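Local coordinates for unknown protein (Arabidopsis thaliana, PDB 2GM3) that binds AMP as a plant member of the universal stress protein A family, though its wider role in the cell is not established, at residues S26-R29 / A30-T34; R40-T43 / S44-K47. One frame throughout, in Å; residues are numbered along the deposited sequence.

Contact 1 (S26-R29 / A30-T34); sequences SCKR and AFEWT. With AMP (adenosine monophosphate), chain G.
Glu32 N donates to Lys28 O at 2.8 Å in a nearly straight bond (174°), and Ala30 N reaches Ser26 O equally closely. In the first turn of the helix, OG of Ser26 accepts a hydrogen bond from O3' of AMP (2.7 Å); serine's short hydroxyl can take the ribose and also bond to Asp175. Beside it CB of Cys27 lies 3.4 Å from the same O3', and Cys27 borders Asn13 and Phe92.

These i to i+4 bonds, with those of Phe31 and Trp33, are those of an alpha-helix, the helix of a beta-alpha-beta unit whose N-terminal turn faces the nucleotide. Ala30 O takes both Thr34 N (3.1 Å) and Thr34 OG1 (2.8 Å), from opposite faces of its plane, which satisfies a buried hydroxyl within the helix.

A long salt bridge joins NH1 of Arg29 to OE1 of Glu32 (3.5 Å), the planes of the two groups 56° apart. CG of Arg29 lies opposite the backbone N across the CA–CB bond (chi1 171°), and bends at chi2 and chi3 fold the chain toward Glu32 while NE pairs with Glu167. Lys28 runs extended beside Glu32, but its NZ stays 4.9 Å from OE2, at most a longer-range attraction.

Ala30 and Thr34, both compact, pack on Val129 and Ile161 of the sheet, whereas Phe31 meets Phe92 of helix 81-99 edge-to-face and Trp33 reaches Pro157 of the second subunit.

Contact 2 (R40-T43 / S44-K47); sequences RSNT and SDFK
The Phe46 ring receives the carbonyl oxygen of Asn42 at its edge, in the ring plane, with O of Asn42 3.6 Å from CD1 of Phe46. This is a favourable place for an oxygen, since the rim of an aromatic ring carries the slightly positive hydrogens. The ring is directed there by CG standing beside the backbone N and anti to the carbonyl carbon (chi1 -64°). Around it, Phe46 packs on Thr6 and Val8 of strand 6-11, on Ile38 and Val39 of helix 25-39 and on Ile38 of the second subunit, a largely apolar setting that suits a large aromatic residue at the start of a strand.

The same oxygen of Asn42 accepts a hydrogen bond from the backbone N of Asp45 at 3.1 Å, closing a type I beta turn from Asn42 to Asp45. The donor stands 53° out of the carbonyl plane, so the bond does not use a lone pair, although its N-H points reasonably well at the oxygen (155°). Asn42 is itself the centre of an inverse gamma turn, whose bond from Thr43 N to Ser41 O is weak. Two overlapping turns thus redirect the chain between the helix and strand 46-54. Thr43 and Ser44 fill the two middle positions of the type I turn, where small polar residues are well suited to a bend at the protein surface.

Among the side chains, CB of Asp45 lies 3.5 Å from Asn42 O, and OD2 of Asp45 comes within 4.0 Å of Asn42 CB. The carboxylate finds its main partner across the interface with the second subunit, where OD1 pairs with NE of Arg40 of that subunit. Arg40 of this chain pairs with Asp45 of the second subunit in return, so each turn both gives and receives a charge, consistent with a symmetric interface.

In the fold
Contacts 1 and 2 come in series along the chain, the first on helix 25-39 and the second in the turn that follows it and leads into strand 46-54. Their centres lie 16 Å apart and their nearest atoms about 5 Å, without touching. Both belong to the beta-alpha-beta crossover from strand 6-11 through the helix to strand 46-54, neighbours in the parallel sheet. Contact 1 is buried; contact 2 is at the surface, its centre 19 Å from the chain centre. One connection therefore carries AMP-binding residues at the helix start and the polar subunit pairing at its far end, while Trp33 of contact 1 also touches the second subunit.

Contact 1 (S26-R29 / A30-T34)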
loop_
_atom_site.group_PDB
_atom_site.type_symbol
_atom_site.label_atom_id
_atom_site.label_comp_id
_atom_site.label_asym_id
_atom_site.label_seq_id
_atom_site.Cartn_x
_atom_site.Cartn_y
_atom_site.Cartn_z
ATOM N N SER A 26 -13.811 -6.682 0.264
ATOM C CA SER A 26 -12.412 -6.347 0.215
ATOM C C SER A 26 -12.154 -4.839 0.373
ATOM O O SER A 26 -11.244 -4.411 1.102
ATOM C CB SER A 26 -11.746 -6.943 -1.032
ATOM O OG SER A 26 -12.190 -6.299 -2.198
ATOM N N CYS A 27 -12.951 -4.023 -0.290
ATOM C CA CYS A 27 -12.701 -2.595 -0.229
ATOM C C CYS A 27 -13.188 -2.072 1.104
ATOM O O CYS A 27 -12.669 -1.096 1.597
ATOM C CB CYS A 27 -13.329 -1.844 -1.399
ATOM S SG CYS A 27 -15.107 -1.477 -1.197
ATOM N N LYS A 28 -14.142 -2.743 1.710
ATOM C CA LYS A 28 -14.628 -2.366 3.001
ATOM C C LYS A 28 -13.541 -2.635 4.033
ATOM O O LYS A 28 -13.221 -1.770 4.879
ATOM C CB LYS A 28 -15.884 -3.173 3.345
ATOM C CG LYS A 28 -16.725 -2.549 4.457
ATOM C CD LYS A 28 -17.973 -3.396 4.811
ATOM C CE LYS A 28 -18.425 -3.084 6.227
ATOM N NZ LYS A 28 -19.779 -3.667 6.541
ATOM N N ARG A 29 -12.988 -3.843 3.976
ATOM C CA ARG A 29 -11.885 -4.209 4.825
ATOM C C ARG A 29 -10.726 -3.241 4.616
ATOM O O ARG A 29 -10.143 -2.731 5.584
ATOM C CB ARG A 29 -11.446 -5.660 4.560
ATOM C CG ARG A 29 -10.161 -6.019 5.266
ATOM C CD ARG A 29 -10.339 -5.862 6.793
ATOM N NE ARG A 29 -11.580 -6.487 7.207
ATOM C CZ ARG A 29 -12.416 -5.981 8.094
ATOM N NH1 ARG A 29 -12.137 -4.830 8.707
ATOM N NH2 ARG A 29 -13.534 -6.633 8.363
ATOM N N ALA A 30 -10.435 -2.966 3.344
ATOM C CA ALA A 30 -9.371 -2.041 2.985
ATOM C C ALA A 30 -9.557 -0.649 3.611
ATOM O O ALA A 30 -8.618 -0.079 4.161
ATOM C CB ALA A 30 -9.294 -1.924 1.498
ATOM N N PHE A 31 -10.769 -0.119 3.492
ATOM C CA PHE A 31 -11.114 1.177 4.060
ATOM C C PHE A 31 -11.030 1.141 5.580
ATOM O O PHE A 31 -10.377 1.974 6.173
ATOM C CB PHE A 31 -12.533 1.537 3.668
ATOM C CG PHE A 31 -13.032 2.818 4.262
ATOM C CD1 PHE A 31 -12.797 4.037 3.609
ATOM C CD2 PHE A 31 -13.835 2.800 5.414
ATOM C CE1 PHE A 31 -13.288 5.215 4.141
ATOM C CE2 PHE A 31 -14.350 3.980 5.934
ATOM C CZ PHE A 31 -14.084 5.189 5.292
ATOM N N GLU A 32 -11.681 0.184 6.208
ATOM C CA GLU A 32 -11.676 0.134 7.670
ATOM C C GLU A 32 -10.278 -0.059 8.259
ATOM O O GLU A 32 -9.944 0.521 9.273
ATOM C CB GLU A 32 -12.610 -0.952 8.204
ATOM C CG GLU A 32 -14.039 -0.681 7.738
ATOM C CD GLU A 32 -15.098 -1.500 8.438
ATOM O OE1 GLU A 32 -14.820 -2.644 8.875
ATOM O OE2 GLU A 32 -16.230 -0.967 8.523
ATOM N N TRP A 33 -9.471 -0.876 7.608
ATOM C CA TRP A 33 -8.134 -1.114 8.038
ATOM C C TRP A 33 -7.329 0.177 7.968
ATOM O O TRP A 33 -6.588 0.486 8.908
ATOM C CB TRP A 33 -7.490 -2.164 7.148
ATOM C CG TRP A 33 -6.150 -2.593 7.588
ATOM C CD1 TRP A 33 -5.859 -3.657 8.398
ATOM C CD2 TRP A 33 -4.904 -1.996 7.246
ATOM N NE1 TRP A 33 -4.525 -3.754 8.574
ATOM C CE2 TRP A 33 -3.901 -2.751 7.879
ATOM C CE3 TRP A 33 -4.533 -0.887 6.475
ATOM C CZ2 TRP A 33 -2.545 -2.434 7.779
ATOM C CZ3 TRP A 33 -3.180 -0.578 6.364
ATOM C CH2 TRP A 33 -2.204 -1.364 7.005
ATOM N N THR A 34 -7.455 0.901 6.856
ATOM C CA THR A 34 -6.775 2.164 6.701
ATOM C C THR A 34 -7.138 3.144 7.794
ATOM O O THR A 34 -6.250 3.790 8.305
ATOM C CB THR A 34 -7.013 2.809 5.307
ATOM O OG1 THR A 34 -6.640 1.878 4.289
ATOM C CG2 THR A 34 -6.157 4.052 5.142
HETATM P P AMP G . -9.075 -7.410 -6.997
HETATM O O1P AMP G . -9.892 -7.272 -8.153
HETATM O O2P AMP G . -9.547 -8.423 -6.023
HETATM O O3P AMP G . -7.639 -7.498 -7.194
HETATM O "O5'" AMP G . -9.183 -6.063 -6.153
HETATM C "C5'" AMP G . -10.418 -5.683 -5.587
HETATM C "C4'" AMP G . -10.289 -4.214 -5.282
HETATM O "O4'" AMP G . -10.201 -3.410 -6.508
HETATM C "C3'" AMP G . -11.476 -3.668 -4.539
HETATM O "O3'" AMP G . -11.285 -3.957 -3.124
HETATM C "C2'" AMP G . -11.335 -2.180 -4.822
HETATM O "O2'" AMP G . -10.398 -1.625 -3.897
HETATM C "C1'" AMP G . -10.777 -2.141 -6.240
HETATM N N9 AMP G . -11.908 -2.105 -7.188
HETATM C C8 AMP G . -12.477 -3.139 -7.849
HETATM N N7 AMP G . -13.483 -2.676 -8.611
HETATM C C5 AMP G . -13.527 -1.346 -8.468
HETATM C C6 AMP G . -14.312 -0.316 -8.996
HETATM N N6 AMP G . -15.293 -0.531 -9.854
HETATM N N1 AMP G . -14.070 0.929 -8.605
HETATM C C2 AMP G . -13.123 1.235 -7.742
HETATM N N3 AMP G . -12.345 0.300 -7.217
HETATM C C4 AMP G . -12.525 -0.989 -7.563
#

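Contact 2 (R40-T43 / S44-K47)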
loop_
_atom_site.group_PDB
_atom_site.type_symbol
_atom_site.label_atom_id
_atom_site.label_comp_id
_atom_site.label_asym_id
_atom_site.label_seq_id
_atom_site.Cartn_x
_atom_site.Cartn_y
_atom_site.Cartn_z
ATOM N N ARG A 40 -5.900 6.308 12.279
ATOM C CA ARG A 40 -5.946 6.216 13.746
ATOM C C ARG A 40 -6.769 7.384 14.292
ATOM O O ARG A 40 -7.753 7.766 13.684
ATOM C CB ARG A 40 -4.514 6.147 14.336
ATOM C CG ARG A 40 -3.682 4.929 13.791
ATOM C CD ARG A 40 -2.206 4.891 14.217
ATOM N NE ARG A 40 -2.019 4.933 15.672
ATOM C CZ ARG A 40 -1.728 3.879 16.448
ATOM N NH1 ARG A 40 -1.593 2.651 15.941
ATOM N NH2 ARG A 40 -1.572 4.060 17.748
ATOM N N SER A 41 -6.355 7.972 15.406
ATOM C CA SER A 41 -7.051 9.147 15.949
ATOM C C SER A 41 -6.638 10.453 15.251
ATOM O O SER A 41 -7.207 11.507 15.514
ATOM C CB SER A 41 -6.791 9.256 17.438
ATOM O OG SER A 41 -5.428 9.570 17.644
ATOM N N ASN A 42 -5.671 10.369 14.342
ATOM C CA ASN A 42 -5.114 11.564 13.702
ATOM C C ASN A 42 -5.881 11.965 12.470
ATOM O O ASN A 42 -5.353 11.981 11.367
ATOM C CB ASN A 42 -3.643 11.349 13.386
ATOM C CG ASN A 42 -2.823 11.191 14.633
ATOM O OD1 ASN A 42 -2.915 12.022 15.555
ATOM N ND2 ASN A 42 -2.050 10.107 14.706
ATOM N N THR A 43 -7.137 12.330 12.685
ATOM C CA THR A 43 -8.091 12.464 11.601
ATOM C C THR A 43 -7.899 13.718 10.767
ATOM O O THR A 43 -8.428 13.808 9.663
ATOM C CB THR A 43 -9.532 12.348 12.127
ATOM O OG1 THR A 43 -9.669 13.168 13.286
ATOM C CG2 THR A 43 -9.832 10.898 12.533
ATOM N N SER A 44 -7.143 14.682 11.274
ATOM C CA SER A 44 -6.816 15.857 10.465
ATOM C C SER A 44 -5.521 15.719 9.662
ATOM O O SER A 44 -5.217 16.579 8.826
ATOM C CB SER A 44 -6.854 17.106 11.312
ATOM O OG SER A 44 -8.201 17.284 11.686
ATOM N N ASP A 45 -4.796 14.621 9.886
ATOM C CA ASP A 45 -3.538 14.377 9.194
ATOM C C ASP A 45 -3.753 13.655 7.857
ATOM O O ASP A 45 -2.844 13.537 7.051
ATOM C CB ASP A 45 -2.564 13.653 10.137
ATOM C CG ASP A 45 -1.926 14.606 11.167
ATOM O OD1 ASP A 45 -0.755 15.016 10.959
ATOM O OD2 ASP A 45 -2.578 14.975 12.181
ATOM N N PHE A 46 -4.981 13.206 7.626
ATOM C CA PHE A 46 -5.344 12.465 6.423
ATOM C C PHE A 46 -6.631 12.984 5.789
ATOM O O PHE A 46 -7.536 13.435 6.487
ATOM C CB PHE A 46 -5.483 10.966 6.751
ATOM C CG PHE A 46 -4.198 10.341 7.202
ATOM C CD1 PHE A 46 -3.813 10.401 8.540
ATOM C CD2 PHE A 46 -3.354 9.745 6.287
ATOM C CE1 PHE A 46 -2.616 9.857 8.948
ATOM C CE2 PHE A 46 -2.162 9.207 6.677
ATOM C CZ PHE A 46 -1.780 9.246 8.015
ATOM N N LYS A 47 -6.703 12.884 4.468
ATOM C CA LYS A 47 -7.913 13.166 3.718
ATOM C C LYS A 47 -8.212 11.969 2.801
ATOM O O LYS A 47 -7.351 11.507 2.073
ATOM C CB LYS A 47 -7.718 14.453 2.903
ATOM C CG LYS A 47 -8.912 14.820 2.052
ATOM C CD LYS A 47 -8.817 16.202 1.462
ATOM C CE LYS A 47 -10.052 16.474 0.612
ATOM N NZ LYS A 47 -10.384 17.945 0.557
#